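Local coordinates for protein putative immunoglobulin A1 protease (Bacteroides ovatus, PDB 3N6Z) that is of unproven function but is putatively a protease of immunoglobulin A1, built as a long parallel beta-solenoid, at residues A[148-153]-A[171-176]; A[203-208]-A[236-241]; A[85-90]-A[120-125]; A[73-78]-A[107-112]. One frame throughout, in Å; residues are numbered along the deposited sequence.

How the contacts relate
Contacts 1, 2 and 4 all reach one parallel wall of the solenoid, which holds strands 107-110, 172-174, 204-206 and 237-239, whereas contact 3 joins two loops on another side of the coils. Contact 1 lies in the interior and is mainly aliphatic, with no hydrogen bond between its segments. Contact 2 joins neighbouring coils edge to edge by backbone hydrogen bonds and is also buried, with tyrosine beside tyrosine on one face and cysteine beside cysteine on the other. It touches contact 1 through T173 and S206. Contact 3 is buried too, but relies on an indole and a shared carbonyl. Contact 4, partly buried, sets a carboxylate, an imidazole and a water at a corner above a small greasy pair. F112 of contact 4 packs on W87 and F122 of contact 3.

Contact 1 of 4, residues A[148-153]-A[171-176]; sequences GIITGY and CYTTGE
I149 and T173 meet with no flat side chain between them. The ring of segment 171-176, that of Y172, hangs from the reverse side of strand 172-174, with T174 CG2 in its plane at the edge and Y205 of the next coil stacked on it. The contact itself is made by branched aliphatic groups. I149 and T173 reach toward each other tip to tip, I149 CG2 lying 3.7 Å from T173 CG2. I150 comes in obliquely and lays its CG1 3.6 Å from the same T173 CG2, so that one methyl meets two isoleucines. Farther along, I150 CD1 rests 3.9 Å from C171 CB. At the other end I149 CD1 approaches a backbone carbonyl, 3.9 Å from T174 O, just before the corner at G175, whose positive phi suits glycine. With OG1 held between the backbone N and the carbonyl carbon (chi1 69°), T173 turns its methyl to the isoleucines and leaves its hydroxyl to bond S206 OG and G185 O. Threonine thus serves two environments at once. No hydrogen bond crosses between the two segments, which is consistent with dispersion and the exclusion of water joining this loop to the inner side of strand 172-174.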
loop_
_atom_site.group_PDB
_atom_site.type_symbol
_atom_site.label_atom_id
_atom_site.label_comp_id
_atom_site.label_asym_id
_atom_site.label_seq_id
_atom_site.Cartn_x
_atom_site.Cartn_y
_atom_site.Cartn_z
ATOM N N GLY A 148 -2.889 -0.377 -5.925
ATOM C CA GLY A 148 -3.215 -0.439 -4.519
ATOM C C GLY A 148 -4.004 0.785 -4.118
ATOM O O GLY A 148 -4.160 1.706 -4.901
ATOM N N ILE A 149 -4.538 0.799 -2.887
ATOM C CA ILE A 149 -5.375 1.933 -2.469
ATOM C C ILE A 149 -4.583 3.220 -2.417
ATOM O O ILE A 149 -5.022 4.235 -2.933
ATOM C CB ILE A 149 -6.091 1.651 -1.112
ATOM C CG1 ILE A 149 -7.267 0.705 -1.368
ATOM C CG2 ILE A 149 -6.581 2.942 -0.428
ATOM C CD1 ILE A 149 -7.764 -0.072 -0.134
ATOM N N ILE A 150 -3.422 3.203 -1.766
ATOM C CA ILE A 150 -2.661 4.433 -1.608
ATOM C C ILE A 150 -1.944 4.830 -2.904
ATOM O O ILE A 150 -1.964 6.004 -3.293
ATOM C CB ILE A 150 -1.682 4.353 -0.406
ATOM C CG1 ILE A 150 -2.474 4.006 0.881
ATOM C CG2 ILE A 150 -0.905 5.679 -0.252
ATOM C CD1 ILE A 150 -1.731 4.154 2.224
ATOM N N THR A 151 -1.382 3.858 -3.616
ATOM C CA THR A 151 -0.691 4.167 -4.862
ATOM C C THR A 151 -0.610 2.965 -5.765
ATOM O O THR A 151 -0.695 1.814 -5.305
ATOM C CB THR A 151 0.707 4.766 -4.574
ATOM O OG1 THR A 151 1.221 5.415 -5.732
ATOM C CG2 THR A 151 1.672 3.673 -4.073
ATOM N N GLY A 152 -0.409 3.233 -7.042
ATOM C CA GLY A 152 -0.098 2.184 -8.025
ATOM C C GLY A 152 1.344 1.770 -7.866
ATOM O O GLY A 152 1.591 0.651 -7.427
ATOM N N TYR A 153 2.277 2.664 -8.178
ATOM C CA TYR A 153 3.697 2.493 -7.884
ATOM C C TYR A 153 4.070 3.291 -6.662
ATOM O O TYR A 153 3.702 4.468 -6.534
ATOM C CB TYR A 153 4.582 2.966 -9.051
ATOM C CG TYR A 153 4.868 1.910 -10.056
ATOM C CD1 TYR A 153 3.891 1.442 -10.908
ATOM C CD2 TYR A 153 6.126 1.321 -10.089
ATOM C CE1 TYR A 153 4.183 0.407 -11.826
ATOM C CE2 TYR A 153 6.430 0.330 -10.973
ATOM C CZ TYR A 153 5.483 -0.139 -11.826
ATOM O OH TYR A 153 5.839 -1.175 -12.674
ATOM N N CYS A 171 0.730 4.124 8.007
ATOM C CA CYS A 171 -0.518 4.254 7.277
ATOM C C CYS A 171 -1.313 2.951 7.312
ATOM O O CYS A 171 -0.764 1.883 7.566
ATOM C CB CYS A 171 -0.282 4.664 5.815
ATOM S SG CYS A 171 0.437 6.288 5.598
ATOM N N TYR A 172 -2.593 3.031 6.982
ATOM C CA TYR A 172 -3.411 1.845 6.855
ATOM C C TYR A 172 -4.490 2.030 5.836
ATOM O O TYR A 172 -4.854 3.165 5.486
ATOM C CB TYR A 172 -3.984 1.412 8.206
ATOM C CG TYR A 172 -5.178 2.188 8.746
ATOM C CD1 TYR A 172 -6.469 1.765 8.478
ATOM C CD2 TYR A 172 -5.001 3.254 9.621
ATOM C CE1 TYR A 172 -7.576 2.396 9.073
ATOM C CE2 TYR A 172 -6.101 3.912 10.202
ATOM C CZ TYR A 172 -7.370 3.463 9.944
ATOM O OH TYR A 172 -8.453 4.071 10.557
ATOM N N THR A 173 -4.998 0.903 5.341
ATOM C CA THR A 173 -6.128 0.879 4.430
ATOM C C THR A 173 -7.136 -0.190 4.788
ATOM O O THR A 173 -6.795 -1.269 5.305
ATOM C CB THR A 173 -5.723 0.689 2.955
ATOM O OG1 THR A 173 -5.218 -0.628 2.782
ATOM C CG2 THR A 173 -4.651 1.704 2.527
ATOM N N THR A 174 -8.382 0.130 4.506
ATOM C CA THR A 174 -9.510 -0.823 4.557
ATOM C C THR A 174 -10.365 -0.586 3.327
ATOM O O THR A 174 -10.337 0.498 2.726
ATOM C CB THR A 174 -10.350 -0.703 5.859
ATOM O OG1 THR A 174 -11.383 0.292 5.717
ATOM C CG2 THR A 174 -9.463 -0.364 7.095
ATOM N N GLY A 175 -11.146 -1.606 2.947
ATOM C CA GLY A 175 -11.999 -1.538 1.768
ATOM C C GLY A 175 -11.671 -2.619 0.748
ATOM O O GLY A 175 -11.598 -3.793 1.110
ATOM N N GLU A 176 -11.485 -2.221 -0.505
ATOM C CA GLU A 176 -11.275 -3.162 -1.591
ATOM C C GLU A 176 -10.382 -2.622 -2.680
ATOM O O GLU A 176 -10.428 -1.435 -3.018
ATOM C CB GLU A 176 -12.595 -3.611 -2.214
ATOM C CG GLU A 176 -13.365 -2.505 -2.896
ATOM C CD GLU A 176 -14.627 -2.963 -3.631
ATOM O OE1 GLU A 176 -14.842 -4.172 -3.810
ATOM O OE2 GLU A 176 -15.397 -2.091 -4.064
#

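Contact 2 of 4, residues A[203-208]-A[236-241]; sequences NCYSNA and NCYAYG
Y205 and Y238 stand side by side on one face of strands 204-206 and 237-239, which run parallel with axes 4.8 Å apart, in register from N203-N236 to S206-A239, after which N207 lies nearest G241. The rings are slid so far past each other that they barely overlap, their planes 22° apart; the bump that fills the gap is Y205 CB, 3.7 Å from Y238 CD1. On the opposite face C204 and C237 repeat one conformation, and C204 CB packs 3.9 Å from C237 SG, a small fit suited to the interior. At one end N203 and N236, both with the positive phi that asparagine tolerates well, lie side by side like nested brackets: N203 OD1 sits 3.2 Å from N236 CB. Their amide ends are bonded outward, N203 OD1 to W349 and, in the conformer given, N236 OD1 to K202. At the other end N207, in the conformer given, has CG anti to the backbone N (chi1 -177°), which carries its amide over one face of the Y240 ring, the planes only 9° apart and N207 CG 3.4 Å from Y240 CE2. The bare CA of G241 slots in 3.3 Å from A208 O, a hollow that suits glycine. S206 OG accepts from A208 N in an ST turn and is also hydrogen-bonded to T173 OG1 of the preceding coil. Between the strands, Y238 N bonds C204 O, S206 N bonds Y238 O, and the shortest link joins Y240 N to S206 O at 2.9 Å. The chemistry implies a coil-on-coil junction whose register is set by backbone bonds, with asparagine, cysteine and tyrosine each stacked on its like at three successive positions, as in other parallel beta-solenoids.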
loop_
_atom_site.group_PDB
_atom_site.type_symbol
_atom_site.label_atom_id
_atom_site.label_comp_id
_atom_site.label_asym_id
_atom_site.label_seq_id
_atom_site.Cartn_x
_atom_site.Cartn_y
_atom_site.Cartn_z
ATOM N N ASN A 203 5.517 0.064 9.149
ATOM C CA ASN A 203 4.518 0.350 10.159
ATOM C C ASN A 203 3.145 0.653 9.522
ATOM O O ASN A 203 2.522 1.682 9.791
ATOM C CB ASN A 203 4.975 1.478 11.111
ATOM C CG ASN A 203 5.851 0.956 12.248
ATOM O OD1 ASN A 203 5.542 -0.079 12.882
ATOM N ND2 ASN A 203 6.953 1.645 12.486
ATOM N N CYS A 204 2.708 -0.286 8.701
ATOM C CA CYS A 204 1.415 -0.210 8.028
ATOM C C CYS A 204 0.619 -1.476 8.186
ATOM O O CYS A 204 1.151 -2.551 8.385
ATOM C CB CYS A 204 1.563 0.048 6.512
ATOM S SG CYS A 204 2.316 1.650 6.100
ATOM N N TYR A 205 -0.691 -1.360 8.112
ATOM C CA TYR A 205 -1.552 -2.531 8.004
ATOM C C TYR A 205 -2.662 -2.304 6.975
ATOM O O TYR A 205 -2.961 -1.172 6.570
ATOM C CB TYR A 205 -2.149 -2.935 9.370
ATOM C CG TYR A 205 -3.208 -2.022 9.938
ATOM C CD1 TYR A 205 -2.858 -0.956 10.740
ATOM C CD2 TYR A 205 -4.563 -2.240 9.701
ATOM C CE1 TYR A 205 -3.828 -0.110 11.291
ATOM C CE2 TYR A 205 -5.548 -1.431 10.273
ATOM C CZ TYR A 205 -5.178 -0.351 11.064
ATOM O OH TYR A 205 -6.135 0.497 11.621
ATOM N N SER A 206 -3.275 -3.403 6.563
ATOM C CA SER A 206 -4.455 -3.346 5.735
ATOM C C SER A 206 -5.434 -4.438 6.085
ATOM O O SER A 206 -5.025 -5.558 6.417
ATOM C CB SER A 206 -4.081 -3.468 4.266
ATOM O OG SER A 206 -5.184 -3.326 3.392
ATOM N N ASN A 207 -6.723 -4.090 6.002
ATOM C CA ASN A 207 -7.836 -5.017 6.029
ATOM C C ASN A 207 -8.634 -5.000 4.702
ATOM O O ASN A 207 -9.786 -5.490 4.617
ATOM C CB ASN A 207 -8.738 -4.679 7.220
ATOM C CG ASN A 207 -9.871 -5.648 7.357
ATOM O OD1 ASN A 207 -9.753 -6.799 6.931
ATOM N ND2 ASN A 207 -10.976 -5.196 7.929
ATOM N N ALA A 208 -8.057 -4.462 3.638
ATOM C CA ALA A 208 -8.756 -4.442 2.355
ATOM C C ALA A 208 -8.811 -5.819 1.724
ATOM O O ALA A 208 -7.855 -6.560 1.848
ATOM C CB ALA A 208 -8.039 -3.470 1.425
ATOM N N ASN A 236 7.565 -4.139 9.637
ATOM C CA ASN A 236 6.532 -3.834 10.609
ATOM C C ASN A 236 5.171 -3.643 9.950
ATOM O O ASN A 236 4.446 -2.692 10.213
ATOM C CB ASN A 236 6.918 -2.649 11.488
ATOM C CG ASN A 236 8.349 -2.747 12.071
ATOM O OD1 ASN A 236 9.036 -1.756 12.147
ATOM N ND2 ASN A 236 8.769 -3.917 12.472
ATOM N N CYS A 237 4.824 -4.572 9.069
ATOM C CA CYS A 237 3.511 -4.541 8.412
ATOM C C CYS A 237 2.753 -5.824 8.624
ATOM O O CYS A 237 3.339 -6.896 8.738
ATOM C CB CYS A 237 3.624 -4.309 6.906
ATOM S SG CYS A 237 4.288 -2.685 6.451
ATOM N N TYR A 238 1.428 -5.729 8.637
ATOM C CA TYR A 238 0.560 -6.902 8.598
ATOM C C TYR A 238 -0.707 -6.621 7.826
ATOM O O TYR A 238 -1.093 -5.465 7.655
ATOM C CB TYR A 238 0.293 -7.460 10.018
ATOM C CG TYR A 238 -0.989 -7.071 10.695
ATOM C CD1 TYR A 238 -1.125 -5.862 11.378
ATOM C CD2 TYR A 238 -2.087 -7.920 10.662
ATOM C CE1 TYR A 238 -2.328 -5.526 12.022
ATOM C CE2 TYR A 238 -3.276 -7.601 11.300
ATOM C CZ TYR A 238 -3.407 -6.396 11.966
ATOM O OH TYR A 238 -4.591 -6.113 12.599
ATOM N N ALA A 239 -1.371 -7.687 7.400
ATOM C CA ALA A 239 -2.623 -7.580 6.685
ATOM C C ALA A 239 -3.589 -8.654 7.132
ATOM O O ALA A 239 -3.184 -9.743 7.537
ATOM C CB ALA A 239 -2.401 -7.658 5.160
ATOM N N TYR A 240 -4.877 -8.347 7.024
ATOM C CA TYR A 240 -5.914 -9.317 7.330
ATOM C C TYR A 240 -7.097 -9.335 6.408
ATOM O O TYR A 240 -8.044 -10.133 6.601
ATOM C CB TYR A 240 -6.299 -9.278 8.797
ATOM C CG TYR A 240 -6.990 -8.052 9.351
ATOM C CD1 TYR A 240 -6.273 -6.909 9.674
ATOM C CD2 TYR A 240 -8.345 -8.095 9.696
ATOM C CE1 TYR A 240 -6.878 -5.831 10.300
ATOM C CE2 TYR A 240 -8.976 -6.988 10.301
ATOM C CZ TYR A 240 -8.216 -5.871 10.625
ATOM O OH TYR A 240 -8.748 -4.747 11.232
ATOM N N GLY A 241 -7.070 -8.538 5.353
ATOM C CA GLY A 241 -8.100 -8.716 4.310
ATOM C C GLY A 241 -7.843 -9.906 3.375
ATOM O O GLY A 241 -6.711 -10.296 3.143
HETATM O O HOH W 1 -5.392 -6.774 3.295
HETATM O O HOH W 2 -10.824 -9.397 7.410
#

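Contact 3 of 4, residues A[85-90]-A[120-125]; sequences DDWQSL and PSFFGV
W87 drives its indole against F122, and the tight part of the contact gathers around this pair. The six-membered ring of W87 lies nearly parallel to the F122 ring, planes 18° apart, but slid toward its rim, with W87 CZ2 3.5 Å from F122 CE1. An indole suits the place because its edge also carries a donor: with CG anti to the backbone N (chi1 -166°), W87 sets NE1 3.3 Å from F122 O, which lies near the indole plane. A weak second branch goes from NE1 to S121 O. F122 O is gripped again by L90 N at 3.2 Å, along a nearly straight N-H (163°), so one buried carbonyl serves two donors. L90 CD1 then wedges in beside F123, 3.8 Å from F123 CD1. S89 packs closely too: its OG, bonded to D118 O, lies 3.4 Å from G124 CA, where glycine suits because a CB would have no room. The solvent side begins at the partly exposed rim of S89 and at Q88, whose CB points away. Around the tight half, F112 meets both the W87 and F122 rings edge-to-face, F135 of strand 133-136 does the same to F122, M61 of helix 61-64 touches L90 and F122, and I100 of strand 100-105 touches L90 and F123.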
loop_
_atom_site.group_PDB
_atom_site.type_symbol
_atom_site.label_atom_id
_atom_site.label_comp_id
_atom_site.label_asym_id
_atom_site.label_seq_id
_atom_site.Cartn_x
_atom_site.Cartn_y
_atom_site.Cartn_z
ATOM N N ASP A 85 -16.868 11.607 -7.388
ATOM C CA ASP A 85 -16.781 10.749 -8.565
ATOM C C ASP A 85 -15.634 11.098 -9.511
ATOM O O ASP A 85 -15.377 10.373 -10.469
ATOM C CB ASP A 85 -18.079 10.876 -9.384
ATOM C CG ASP A 85 -19.292 10.345 -8.665
ATOM O OD1 ASP A 85 -19.164 9.507 -7.760
ATOM O OD2 ASP A 85 -20.396 10.781 -9.062
ATOM N N ASP A 86 -14.971 12.228 -9.277
ATOM C CA ASP A 86 -14.028 12.760 -10.283
ATOM C C ASP A 86 -12.557 12.541 -9.978
ATOM O O ASP A 86 -11.692 13.183 -10.606
ATOM C CB ASP A 86 -14.297 14.276 -10.537
ATOM C CG ASP A 86 -13.972 15.167 -9.339
ATOM O OD1 ASP A 86 -13.850 14.673 -8.206
ATOM O OD2 ASP A 86 -13.888 16.412 -9.516
ATOM N N TRP A 87 -12.226 11.650 -9.036
ATOM C CA TRP A 87 -10.809 11.451 -8.741
ATOM C C TRP A 87 -10.135 10.664 -9.850
ATOM O O TRP A 87 -10.595 9.591 -10.214
ATOM C CB TRP A 87 -10.633 10.697 -7.448
ATOM C CG TRP A 87 -9.243 10.749 -6.945
ATOM C CD1 TRP A 87 -8.264 9.796 -7.118
ATOM C CD2 TRP A 87 -8.664 11.770 -6.136
ATOM N NE1 TRP A 87 -7.108 10.181 -6.480
ATOM C CE2 TRP A 87 -7.342 11.367 -5.831
ATOM C CE3 TRP A 87 -9.139 12.978 -5.597
ATOM C CZ2 TRP A 87 -6.506 12.134 -5.027
ATOM C CZ3 TRP A 87 -8.294 13.728 -4.799
ATOM C CH2 TRP A 87 -6.994 13.323 -4.544
ATOM N N GLN A 88 -8.994 11.172 -10.294
ATOM C CA GLN A 88 -8.007 10.348 -10.966
ATOM C C GLN A 88 -6.704 10.563 -10.186
ATOM O O GLN A 88 -6.499 11.585 -9.536
ATOM C CB GLN A 88 -7.910 10.688 -12.452
ATOM C CG GLN A 88 -9.232 10.409 -13.194
ATOM C CD GLN A 88 -9.149 10.619 -14.694
ATOM O OE1 GLN A 88 -8.090 10.926 -15.230
ATOM N NE2 GLN A 88 -10.264 10.417 -15.374
ATOM N N SER A 89 -5.840 9.564 -10.218
ATOM C CA SER A 89 -4.666 9.577 -9.372
ATOM C C SER A 89 -3.802 10.817 -9.571
ATOM O O SER A 89 -3.696 11.346 -10.690
ATOM C CB SER A 89 -3.860 8.312 -9.548
ATOM O OG SER A 89 -3.241 8.270 -10.813
ATOM N N LEU A 90 -3.202 11.300 -8.492
ATOM C CA LEU A 90 -2.494 12.582 -8.544
ATOM C C LEU A 90 -1.327 12.598 -9.509
ATOM O O LEU A 90 -1.120 13.599 -10.197
ATOM C CB LEU A 90 -2.038 12.963 -7.131
ATOM C CG LEU A 90 -3.151 13.308 -6.160
ATOM C CD1 LEU A 90 -2.720 13.202 -4.713
ATOM C CD2 LEU A 90 -3.671 14.721 -6.488
ATOM N N PRO A 120 -5.376 3.889 -11.073
ATOM C CA PRO A 120 -6.388 4.258 -10.081
ATOM C C PRO A 120 -5.940 3.910 -8.654
ATOM O O PRO A 120 -5.605 2.762 -8.368
ATOM C CB PRO A 120 -7.617 3.443 -10.499
ATOM C CG PRO A 120 -7.399 3.059 -11.898
ATOM C CD PRO A 120 -5.926 3.032 -12.141
ATOM N N SER A 121 -5.962 4.915 -7.791
ATOM C CA SER A 121 -5.357 4.951 -6.490
ATOM C C SER A 121 -5.303 6.415 -6.061
ATOM O O SER A 121 -5.625 7.321 -6.840
ATOM C CB SER A 121 -3.920 4.396 -6.512
ATOM O OG SER A 121 -3.060 5.195 -7.300
ATOM N N PHE A 122 -4.843 6.677 -4.827
ATOM C CA PHE A 122 -4.768 8.045 -4.380
ATOM C C PHE A 122 -3.662 8.796 -5.152
ATOM O O PHE A 122 -3.944 9.805 -5.807
ATOM C CB PHE A 122 -4.586 8.125 -2.851
ATOM C CG PHE A 122 -4.844 9.498 -2.289
ATOM C CD1 PHE A 122 -6.131 9.991 -2.134
ATOM C CD2 PHE A 122 -3.796 10.287 -1.901
ATOM C CE1 PHE A 122 -6.369 11.274 -1.620
ATOM C CE2 PHE A 122 -4.030 11.549 -1.363
ATOM C CZ PHE A 122 -5.318 12.014 -1.214
ATOM N N PHE A 123 -2.427 8.296 -5.100
ATOM C CA PHE A 123 -1.258 8.988 -5.657
ATOM C C PHE A 123 -0.922 8.591 -7.094
ATOM O O PHE A 123 -0.244 9.370 -7.794
ATOM C CB PHE A 123 -0.020 8.808 -4.797
ATOM C CG PHE A 123 -0.124 9.419 -3.439
ATOM C CD1 PHE A 123 -0.173 10.788 -3.266
ATOM C CD2 PHE A 123 -0.208 8.618 -2.321
ATOM C CE1 PHE A 123 -0.299 11.346 -2.016
ATOM C CE2 PHE A 123 -0.307 9.158 -1.049
ATOM C CZ PHE A 123 -0.348 10.533 -0.898
ATOM N N GLY A 124 -1.274 7.359 -7.513
ATOM C CA GLY A 124 -0.876 6.864 -8.831
ATOM C C GLY A 124 0.547 6.339 -8.841
ATOM O O GLY A 124 0.762 5.110 -8.841
ATOM N N VAL A 125 1.486 7.267 -8.782
ATOM C CA VAL A 125 2.909 6.987 -8.604
ATOM C C VAL A 125 3.393 7.938 -7.510
ATOM O O VAL A 125 3.324 9.152 -7.705
ATOM C CB VAL A 125 3.738 7.188 -9.898
ATOM C CG1 VAL A 125 5.249 7.056 -9.598
ATOM C CG2 VAL A 125 3.260 6.215 -11.001
#

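Contact 4 of 4, residues A[73-78]-A[107-112]; sequences FQLGAD and HVIKNF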
loop_
_atom_site.group_PDB
_atom_site.type_symbol
_atom_site.label_atom_id
_atom_site.label_comp_id
_atom_site.label_asym_id
_atom_site.label_seq_id
_atom_site.Cartn_x
_atom_site.Cartn_y
_atom_site.Cartn_z
ATOM N N PHE A 73 1.674 18.638 1.530
ATOM C CA PHE A 73 0.280 18.648 1.934
ATOM C C PHE A 73 0.161 18.046 3.326
ATOM O O PHE A 73 0.885 17.098 3.688
ATOM C CB PHE A 73 -0.588 17.815 0.997
ATOM C CG PHE A 73 -0.559 18.238 -0.441
ATOM C CD1 PHE A 73 0.372 17.709 -1.324
ATOM C CD2 PHE A 73 -1.467 19.175 -0.924
ATOM C CE1 PHE A 73 0.375 18.051 -2.646
ATOM C CE2 PHE A 73 -1.456 19.527 -2.262
ATOM C CZ PHE A 73 -0.535 18.973 -3.118
ATOM N N GLN A 74 -0.849 18.503 4.060
ATOM C CA GLN A 74 -1.161 17.970 5.389
ATOM C C GLN A 74 -2.671 17.959 5.603
ATOM O O GLN A 74 -3.353 18.903 5.211
ATOM C CB GLN A 74 -0.462 18.804 6.453
ATOM C CG GLN A 74 -0.506 18.193 7.843
ATOM C CD GLN A 74 0.478 18.857 8.793
ATOM O OE1 GLN A 74 1.663 19.117 8.437
ATOM N NE2 GLN A 74 0.026 19.117 10.002
ATOM N N LEU A 75 -3.172 16.897 6.214
ATOM C CA LEU A 75 -4.572 16.899 6.657
ATOM C C LEU A 75 -4.688 17.571 8.010
ATOM O O LEU A 75 -3.901 17.263 8.921
ATOM C CB LEU A 75 -5.140 15.485 6.784
ATOM C CG LEU A 75 -5.144 14.628 5.500
ATOM C CD1 LEU A 75 -5.797 13.269 5.798
ATOM C CD2 LEU A 75 -5.913 15.365 4.380
ATOM N N GLY A 76 -5.695 18.421 8.145
ATOM C CA GLY A 76 -6.039 19.063 9.433
ATOM C C GLY A 76 -7.322 18.539 10.045
ATOM O O GLY A 76 -7.735 19.020 11.110
ATOM N N ALA A 77 -7.927 17.552 9.400
ATOM C CA ALA A 77 -9.182 16.911 9.821
ATOM C C ALA A 77 -9.296 15.586 9.081
ATOM O O ALA A 77 -8.655 15.378 8.046
ATOM C CB ALA A 77 -10.388 17.808 9.466
ATOM N N ASP A 78 -10.181 14.712 9.560
ATOM C CA ASP A 78 -10.598 13.562 8.765
ATOM C C ASP A 78 -11.336 14.097 7.534
ATOM O O ASP A 78 -11.982 15.136 7.592
ATOM C CB ASP A 78 -11.559 12.635 9.526
ATOM C CG ASP A 78 -10.919 11.906 10.715
ATOM O OD1 ASP A 78 -9.669 11.866 10.821
ATOM O OD2 ASP A 78 -11.693 11.392 11.524
ATOM N N HIS A 107 -5.023 11.412 10.786
ATOM C CA HIS A 107 -6.400 11.482 10.345
ATOM C C HIS A 107 -6.694 10.394 9.317
ATOM O O HIS A 107 -5.787 9.752 8.762
ATOM C CB HIS A 107 -6.723 12.862 9.753
ATOM C CG HIS A 107 -6.519 13.983 10.707
ATOM N ND1 HIS A 107 -7.403 14.277 11.717
ATOM C CD2 HIS A 107 -5.523 14.885 10.802
ATOM C CE1 HIS A 107 -6.943 15.320 12.397
ATOM N NE2 HIS A 107 -5.811 15.711 11.861
ATOM N N VAL A 108 -7.985 10.227 9.048
ATOM C CA VAL A 108 -8.436 9.252 8.053
ATOM C C VAL A 108 -9.124 9.938 6.879
ATOM O O VAL A 108 -9.747 10.998 7.019
ATOM C CB VAL A 108 -9.333 8.148 8.654
ATOM C CG1 VAL A 108 -8.536 7.329 9.716
ATOM C CG2 VAL A 108 -10.627 8.702 9.188
ATOM N N ILE A 109 -8.993 9.305 5.724
ATOM C CA ILE A 109 -9.704 9.623 4.499
ATOM C C ILE A 109 -10.712 8.492 4.291
ATOM O O ILE A 109 -10.329 7.310 4.119
ATOM C CB ILE A 109 -8.765 9.718 3.304
ATOM C CG1 ILE A 109 -7.722 10.820 3.507
ATOM C CG2 ILE A 109 -9.559 9.988 1.993
ATOM C CD1 ILE A 109 -6.605 10.858 2.479
ATOM N N LYS A 110 -11.986 8.811 4.336
ATOM C CA LYS A 110 -13.073 7.824 4.267
ATOM C C LYS A 110 -13.731 7.819 2.901
ATOM O O LYS A 110 -13.896 8.861 2.255
ATOM C CB LYS A 110 -14.156 8.124 5.333
ATOM C CG LYS A 110 -13.696 8.178 6.731
ATOM C CD LYS A 110 -14.876 8.122 7.732
ATOM C CE LYS A 110 -15.631 6.807 7.670
ATOM N NZ LYS A 110 -16.395 6.554 8.947
ATOM N N ASN A 111 -14.170 6.633 2.472
ATOM C CA ASN A 111 -15.042 6.492 1.293
ATOM C C ASN A 111 -14.390 6.989 -0.004
ATOM O O ASN A 111 -15.059 7.510 -0.895
ATOM C CB ASN A 111 -16.405 7.183 1.560
ATOM C CG ASN A 111 -17.077 6.635 2.804
ATOM O OD1 ASN A 111 -17.060 5.420 3.034
ATOM N ND2 ASN A 111 -17.626 7.514 3.634
ATOM N N PHE A 112 -13.072 6.858 -0.084
ATOM C CA PHE A 112 -12.332 7.171 -1.300
ATOM C C PHE A 112 -12.602 6.132 -2.376
ATOM O O PHE A 112 -12.501 4.944 -2.115
ATOM C CB PHE A 112 -10.830 7.252 -0.983
ATOM C CG PHE A 112 -9.947 7.260 -2.195
ATOM C CD1 PHE A 112 -10.070 8.260 -3.137
ATOM C CD2 PHE A 112 -8.952 6.311 -2.367
ATOM C CE1 PHE A 112 -9.266 8.278 -4.264
ATOM C CE2 PHE A 112 -8.122 6.312 -3.504
ATOM C CZ PHE A 112 -8.279 7.319 -4.445
HETATM O O HOH W 3 -8.801 11.889 13.378
#
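At the corner where strand 71-75 leaves one wall of the solenoid and the chain turns toward strand 79-80, D78 reaches across to H107 and V108 in the next coil. D78 OD1 receives V108 N at 2.9 Å, a nearly straight bond (166°) that comes from above the carboxylate plane. The same oxygen lies in the H107 ring plane, at the ring's edge, and takes a weak bond from ND1 at 3.4 Å. A water 2.7 Å from D78 OD1 is also within 3.2 Å of H107 ND1, so it bridges the two groups. Ring and carboxylate stand steeply to each other, at 78°. Histidine suits this position because its flat face covers the turn: with CG anti to its carbonyl carbon (chi1 -59°), the ring lies over the G76-A77 peptide, H107 NE2 being 3.7 Å from G76 C. On the inner side L75 and I109 cross at about a right angle, L75 CD1 3.9 Å from I109 CG1, and both also touch V133 of strand 133-136. D78 CG meanwhile rests 3.6 Å from V108 CG2. The polar cluster of D78, H107 and water thus lies at the bend, while aliphatic side chains turned into the interior, beneath parallel strands of successive coils, are what a parallel beta-solenoid shows.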